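Local coordinates for putative uncharacterized protein TTHB164 (Thermus thermophilus HB8, PDB 2ZOP), which probably serves as a small all-helical subunit of the Cmr ribonucleoprotein complex, part of CRISPR-based defence against viruses and plasmids, at residues G24-L38 and F50-L62. Sequence-based numbering, arbitrary orientation.
With SO4 (sulfate ion), chain G.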
loop_
_atom_site.group_PDB
_atom_site.type_symbol
_atom_site.label_atom_id
_atom_site.label_comp_id
_atom_site.label_asym_id
_atom_site.label_seq_id
_atom_site.Cartn_x
_atom_site.Cartn_y
_atom_site.Cartn_z
ATOM N N GLY A 24 -1.007 29.885 -14.414
ATOM C CA GLY A 24 -0.655 28.765 -13.566
ATOM C C GLY A 24 -0.976 27.413 -14.181
ATOM O O GLY A 24 -1.022 26.415 -13.469
ATOM N N ARG A 25 -1.185 27.360 -15.497
ATOM C CA ARG A 25 -1.507 26.085 -16.139
ATOM C C ARG A 25 -0.375 25.078 -15.913
ATOM O O ARG A 25 -0.596 23.868 -15.913
ATOM C CB ARG A 25 -1.761 26.281 -17.644
ATOM C CG ARG A 25 -0.539 26.704 -18.449
ATOM C CD ARG A 25 -0.909 26.951 -19.910
ATOM N NE ARG A 25 0.251 27.369 -20.696
ATOM C CZ ARG A 25 0.190 27.852 -21.936
ATOM N NH1 ARG A 25 -0.983 27.979 -22.553
ATOM N NH2 ARG A 25 1.304 28.220 -22.557
ATOM N N GLY A 26 0.839 25.587 -15.717
ATOM C CA GLY A 26 1.970 24.716 -15.467
ATOM C C GLY A 26 1.872 24.061 -14.097
ATOM O O GLY A 26 2.271 22.913 -13.912
ATOM N N GLU A 27 1.329 24.788 -13.132
ATOM C CA GLU A 27 1.177 24.262 -11.781
ATOM C C GLU A 27 0.013 23.274 -11.759
ATOM O O GLU A 27 0.020 22.290 -11.006
ATOM C CB GLU A 27 0.930 25.416 -10.800
ATOM C CG GLU A 27 2.018 26.495 -10.876
ATOM C CD GLU A 27 1.747 27.705 -9.989
ATOM O OE1 GLU A 27 0.567 28.077 -9.805
ATOM O OE2 GLU A 27 2.724 28.301 -9.487
ATOM N N TYR A 28 -0.982 23.555 -12.596
ATOM C CA TYR A 28 -2.163 22.715 -12.730
ATOM C C TYR A 28 -1.744 21.346 -13.259
ATOM O O TYR A 28 -2.216 20.307 -12.785
ATOM C CB TYR A 28 -3.144 23.350 -13.713
ATOM C CG TYR A 28 -4.486 22.657 -13.796
ATOM C CD1 TYR A 28 -5.521 22.996 -12.928
ATOM C CD2 TYR A 28 -4.726 21.684 -14.762
ATOM C CE1 TYR A 28 -6.772 22.383 -13.028
ATOM C CE2 TYR A 28 -5.965 21.066 -14.868
ATOM C CZ TYR A 28 -6.981 21.419 -14.006
ATOM O OH TYR A 28 -8.202 20.821 -14.133
ATOM N N ARG A 29 -0.875 21.361 -14.262
ATOM C CA ARG A 29 -0.364 20.139 -14.872
ATOM C C ARG A 29 0.489 19.369 -13.865
ATOM O O ARG A 29 0.393 18.143 -13.777
ATOM C CB ARG A 29 0.476 20.478 -16.120
ATOM C CG ARG A 29 1.383 19.340 -16.606
ATOM C CD ARG A 29 2.042 19.659 -17.956
ATOM N NE ARG A 29 2.890 18.560 -18.418
ATOM C CZ ARG A 29 4.119 18.331 -17.968
ATOM N NH1 ARG A 29 4.646 19.131 -17.053
ATOM N NH2 ARG A 29 4.814 17.295 -18.415
ATOM N N ASP A 30 1.324 20.090 -13.112
ATOM C CA ASP A 30 2.177 19.442 -12.122
ATOM C C ASP A 30 1.322 18.632 -11.157
ATOM O O ASP A 30 1.630 17.471 -10.864
ATOM C CB ASP A 30 2.993 20.467 -11.323
ATOM C CG ASP A 30 4.087 21.103 -12.148
ATOM O OD1 ASP A 30 4.576 20.442 -13.088
ATOM O OD2 ASP A 30 4.468 22.253 -11.850
HETATM N N MSE A 31 0.243 19.246 -10.674
HETATM C CA MSE A 31 -0.648 18.563 -9.749
HETATM C C MSE A 31 -1.389 17.403 -10.404
HETATM O O MSE A 31 -1.604 16.370 -9.778
HETATM C CB MSE A 31 -1.647 19.548 -9.140
HETATM C CG MSE A 31 -1.210 20.017 -7.768
HETATM SE SE MSE A 31 -1.629 18.783 -6.308
HETATM C CE MSE A 31 -0.998 17.091 -6.964
ATOM N N ALA A 32 -1.778 17.586 -11.661
ATOM C CA ALA A 32 -2.481 16.547 -12.404
ATOM C C ALA A 32 -1.586 15.320 -12.560
ATOM O O ALA A 32 -2.049 14.185 -12.434
ATOM C CB ALA A 32 -2.894 17.071 -13.789
ATOM N N LEU A 33 -0.302 15.548 -12.829
ATOM C CA LEU A 33 0.641 14.444 -13.014
ATOM C C LEU A 33 1.013 13.738 -11.712
ATOM O O LEU A 33 1.322 12.555 -11.710
ATOM C CB LEU A 33 1.921 14.935 -13.709
ATOM C CG LEU A 33 1.764 15.508 -15.125
ATOM C CD1 LEU A 33 3.132 15.652 -15.779
ATOM C CD2 LEU A 33 0.890 14.595 -15.953
ATOM N N LYS A 34 0.967 14.469 -10.607
ATOM C CA LYS A 34 1.312 13.925 -9.305
ATOM C C LYS A 34 0.173 13.192 -8.587
ATOM O O LYS A 34 0.412 12.214 -7.876
ATOM C CB LYS A 34 1.839 15.060 -8.407
ATOM C CG LYS A 34 2.080 14.681 -6.939
ATOM C CD LYS A 34 3.202 13.665 -6.794
ATOM C CE LYS A 34 4.565 14.291 -7.069
ATOM N NZ LYS A 34 5.653 13.282 -7.017
ATOM N N LEU A 35 -1.065 13.638 -8.788
ATOM C CA LEU A 35 -2.187 13.031 -8.085
ATOM C C LEU A 35 -2.354 11.507 -8.166
ATOM O O LEU A 35 -2.526 10.851 -7.138
ATOM C CB LEU A 35 -3.497 13.713 -8.475
ATOM C CG LEU A 35 -4.700 13.267 -7.635
ATOM C CD1 LEU A 35 -4.393 13.452 -6.146
ATOM C CD2 LEU A 35 -5.943 14.074 -8.047
ATOM N N PRO A 36 -2.299 10.925 -9.371
ATOM C CA PRO A 36 -2.466 9.467 -9.410
ATOM C C PRO A 36 -1.465 8.773 -8.494
ATOM O O PRO A 36 -1.809 7.832 -7.777
ATOM C CB PRO A 36 -2.242 9.133 -10.887
ATOM C CG PRO A 36 -2.766 10.370 -11.582
ATOM C CD PRO A 36 -2.147 11.471 -10.733
ATOM N N VAL A 37 -0.228 9.261 -8.517
ATOM C CA VAL A 37 0.840 8.705 -7.697
ATOM C C VAL A 37 0.501 8.794 -6.206
ATOM O O VAL A 37 0.670 7.823 -5.462
ATOM C CB VAL A 37 2.180 9.442 -7.976
ATOM C CG1 VAL A 37 3.251 8.984 -7.017
ATOM C CG2 VAL A 37 2.612 9.189 -9.411
ATOM N N LEU A 38 0.027 9.954 -5.763
ATOM C CA LEU A 38 -0.324 10.108 -4.352
ATOM C C LEU A 38 -1.471 9.193 -3.943
ATOM O O LEU A 38 -1.457 8.631 -2.852
ATOM C CB LEU A 38 -0.712 11.550 -4.037
ATOM C CG LEU A 38 0.396 12.585 -4.185
ATOM C CD1 LEU A 38 -0.154 13.945 -3.782
ATOM C CD2 LEU A 38 1.594 12.204 -3.303
ATOM N N PHE A 50 -3.706 16.426 0.820
ATOM C CA PHE A 50 -2.528 17.097 0.298
ATOM C C PHE A 50 -3.001 18.179 -0.681
ATOM O O PHE A 50 -2.566 19.328 -0.603
ATOM C CB PHE A 50 -1.611 16.105 -0.432
ATOM C CG PHE A 50 -0.430 16.757 -1.094
ATOM C CD1 PHE A 50 0.679 17.139 -0.347
ATOM C CD2 PHE A 50 -0.445 17.028 -2.462
ATOM C CE1 PHE A 50 1.758 17.787 -0.946
ATOM C CE2 PHE A 50 0.627 17.675 -3.075
ATOM C CZ PHE A 50 1.735 18.058 -2.309
ATOM N N VAL A 51 -3.905 17.817 -1.589
ATOM C CA VAL A 51 -4.410 18.788 -2.548
ATOM C C VAL A 51 -5.105 19.955 -1.846
ATOM O O VAL A 51 -4.861 21.107 -2.169
ATOM C CB VAL A 51 -5.414 18.161 -3.537
ATOM C CG1 VAL A 51 -5.879 19.225 -4.534
ATOM C CG2 VAL A 51 -4.771 16.994 -4.274
ATOM N N ASP A 52 -5.965 19.652 -0.882
ATOM C CA ASP A 52 -6.692 20.694 -0.160
ATOM C C ASP A 52 -5.808 21.634 0.640
ATOM O O ASP A 52 -6.195 22.762 0.917
ATOM C CB ASP A 52 -7.714 20.078 0.790
ATOM C CG ASP A 52 -8.348 21.117 1.715
ATOM O OD1 ASP A 52 -8.930 22.102 1.204
ATOM O OD2 ASP A 52 -8.260 20.952 2.949
ATOM N N SER A 53 -4.619 21.178 1.018
ATOM C CA SER A 53 -3.749 22.025 1.809
ATOM C C SER A 53 -2.750 22.794 0.968
ATOM O O SER A 53 -1.878 23.465 1.506
ATOM C CB SER A 53 -3.026 21.203 2.887
ATOM O OG SER A 53 -2.275 20.148 2.317
ATOM N N ARG A 54 -2.874 22.705 -0.352
ATOM C CA ARG A 54 -1.962 23.435 -1.216
ATOM C C ARG A 54 -2.303 24.927 -1.154
ATOM O O ARG A 54 -3.470 25.303 -1.010
ATOM C CB ARG A 54 -2.053 22.932 -2.659
ATOM C CG ARG A 54 -1.474 21.514 -2.897
ATOM C CD ARG A 54 -0.106 21.330 -2.233
ATOM N NE ARG A 54 -0.233 20.805 -0.871
ATOM C CZ ARG A 54 0.721 20.878 0.051
ATOM N NH1 ARG A 54 1.881 21.459 -0.236
ATOM N NH2 ARG A 54 0.513 20.374 1.262
ATOM N N GLY A 55 -1.277 25.769 -1.244
ATOM C CA GLY A 55 -1.495 27.201 -1.183
ATOM C C GLY A 55 -1.662 27.854 -2.537
ATOM O O GLY A 55 -2.223 28.945 -2.634
ATOM N N LYS A 56 -1.178 27.206 -3.592
ATOM C CA LYS A 56 -1.305 27.787 -4.921
ATOM C C LYS A 56 -2.668 27.427 -5.499
ATOM O O LYS A 56 -3.087 26.259 -5.477
ATOM C CB LYS A 56 -0.180 27.300 -5.837
ATOM C CG LYS A 56 1.198 27.896 -5.502
ATOM C CD LYS A 56 2.246 27.504 -6.543
ATOM C CE LYS A 56 3.610 28.148 -6.257
ATOM N NZ LYS A 56 4.264 27.598 -5.035
ATOM N N GLU A 57 -3.356 28.449 -5.998
ATOM C CA GLU A 57 -4.683 28.293 -6.570
ATOM C C GLU A 57 -4.777 27.218 -7.648
ATOM O O GLU A 57 -5.708 26.430 -7.635
ATOM C CB GLU A 57 -5.171 29.630 -7.141
ATOM C CG GLU A 57 -6.683 29.808 -7.078
ATOM C CD GLU A 57 -7.440 28.809 -7.932
ATOM O OE1 GLU A 57 -7.257 28.840 -9.168
ATOM O OE2 GLU A 57 -8.215 27.993 -7.373
ATOM N N ALA A 58 -3.817 27.186 -8.573
ATOM C CA ALA A 58 -3.838 26.203 -9.652
ATOM C C ALA A 58 -3.769 24.754 -9.163
ATOM O O ALA A 58 -4.325 23.855 -9.798
ATOM C CB ALA A 58 -2.695 26.483 -10.639
ATOM N N HIS A 59 -3.086 24.525 -8.043
ATOM C CA HIS A 59 -2.960 23.180 -7.487
ATOM C C HIS A 59 -4.301 22.719 -6.905
ATOM O O HIS A 59 -4.740 21.587 -7.132
ATOM C CB HIS A 59 -1.884 23.162 -6.399
ATOM C CG HIS A 59 -0.481 23.267 -6.923
ATOM N ND1 HIS A 59 0.586 23.606 -6.119
ATOM C CD2 HIS A 59 0.038 23.020 -8.148
ATOM C CE1 HIS A 59 1.701 23.560 -6.825
ATOM N NE2 HIS A 59 1.397 23.206 -8.059
ATOM N N LYS A 60 -4.945 23.616 -6.164
ATOM C CA LYS A 60 -6.236 23.351 -5.544
ATOM C C LYS A 60 -7.309 23.173 -6.621
ATOM O O LYS A 60 -8.207 22.344 -6.481
ATOM C CB LYS A 60 -6.603 24.517 -4.619
ATOM C CG LYS A 60 -7.897 24.351 -3.834
ATOM C CD LYS A 60 -7.842 23.138 -2.903
ATOM C CE LYS A 60 -8.923 23.200 -1.827
ATOM N NZ LYS A 60 -8.627 24.248 -0.805
ATOM N N ALA A 61 -7.201 23.948 -7.699
ATOM C CA ALA A 61 -8.168 23.885 -8.795
ATOM C C ALA A 61 -8.263 22.474 -9.378
ATOM O O ALA A 61 -9.355 22.005 -9.714
ATOM C CB ALA A 61 -7.794 24.890 -9.891
ATOM N N LEU A 62 -7.125 21.800 -9.503
ATOM C CA LEU A 62 -7.129 20.431 -10.025
ATOM C C LEU A 62 -8.067 19.607 -9.136
ATOM O O LEU A 62 -8.928 18.868 -9.627
ATOM C CB LEU A 62 -5.702 19.852 -9.999
ATOM C CG LEU A 62 -5.405 18.438 -10.539
ATOM C CD1 LEU A 62 -5.830 17.376 -9.532
ATOM C CD2 LEU A 62 -6.111 18.230 -11.872
HETATM S S SO4 G . 1.828 24.773 -2.790
HETATM O O1 SO4 G . 2.631 23.616 -3.230
HETATM O O2 SO4 G . 0.642 24.939 -3.662
HETATM O O3 SO4 G . 1.367 24.539 -1.409
HETATM O O4 SO4 G . 2.663 25.988 -2.859
HETATM O O HOH W 1 3.792 23.144 -9.407
#
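Gly24, the N-cap of helix 25-38, begins the contact with its carbonyl O, which lies 3.3 Å from Ala58 CB; the small methyl lets the two backbones come close here. The left-handed backbone of Gly24 (phi 80°) and the nearness of Ala58 both favour a residue without a side chain. One turn on, the extended chain of Glu27 crosses Lys56 at about a right angle, OE2 resting 3.1 Å from the methylene CD. The lysine tip turns aside at its last torsion, and its NZ bonds to O4 of the sulfate instead. Tyr28 lays one ring face over Leu62 CD2, while its hydroxyl is hydrogen-bonded to Asp65, so a flat residue with a polar end suits this buried site. Asp30 reaches the second segment through a water that bridges OD2 to His59 NE2. The other ring nitrogen of His59, ND1, donates to sulfate O2 at 2.8 Å; in this crystal these two bonds, both near the ring plane, should hold the imidazole's rotation.

Met31, a selenomethionine, is the knob at the centre, set among Phe50, Val51, His59 and Leu62. Its CG lies 3.3 Å from His59 CD2, and the bend beyond it (chi2 -81°) places SE at the edge of the Phe50 ring, a Met-aromatic contact suited to a flexible, polarisable side chain. Leu62 answers as a reciprocal knob among Tyr28, Met31, Ala32 and Leu35, CD2 meeting Ala32 CB and CD1 meeting Leu35 CD2. Finally, Leu38 CD1 packs 3.4 Å from Phe50 CD2, and both residues also touch leucines of a second subunit.

Just before helix 57-62, the amides of Gly55 and Lys56 donate to the sulfate, probably from the crystallisation liquor. Helix 25-38 packs knobs-into-holes against helices 44-52 and 57-62, crossing the latter at -44°, in the all-alpha Cmr5 fold.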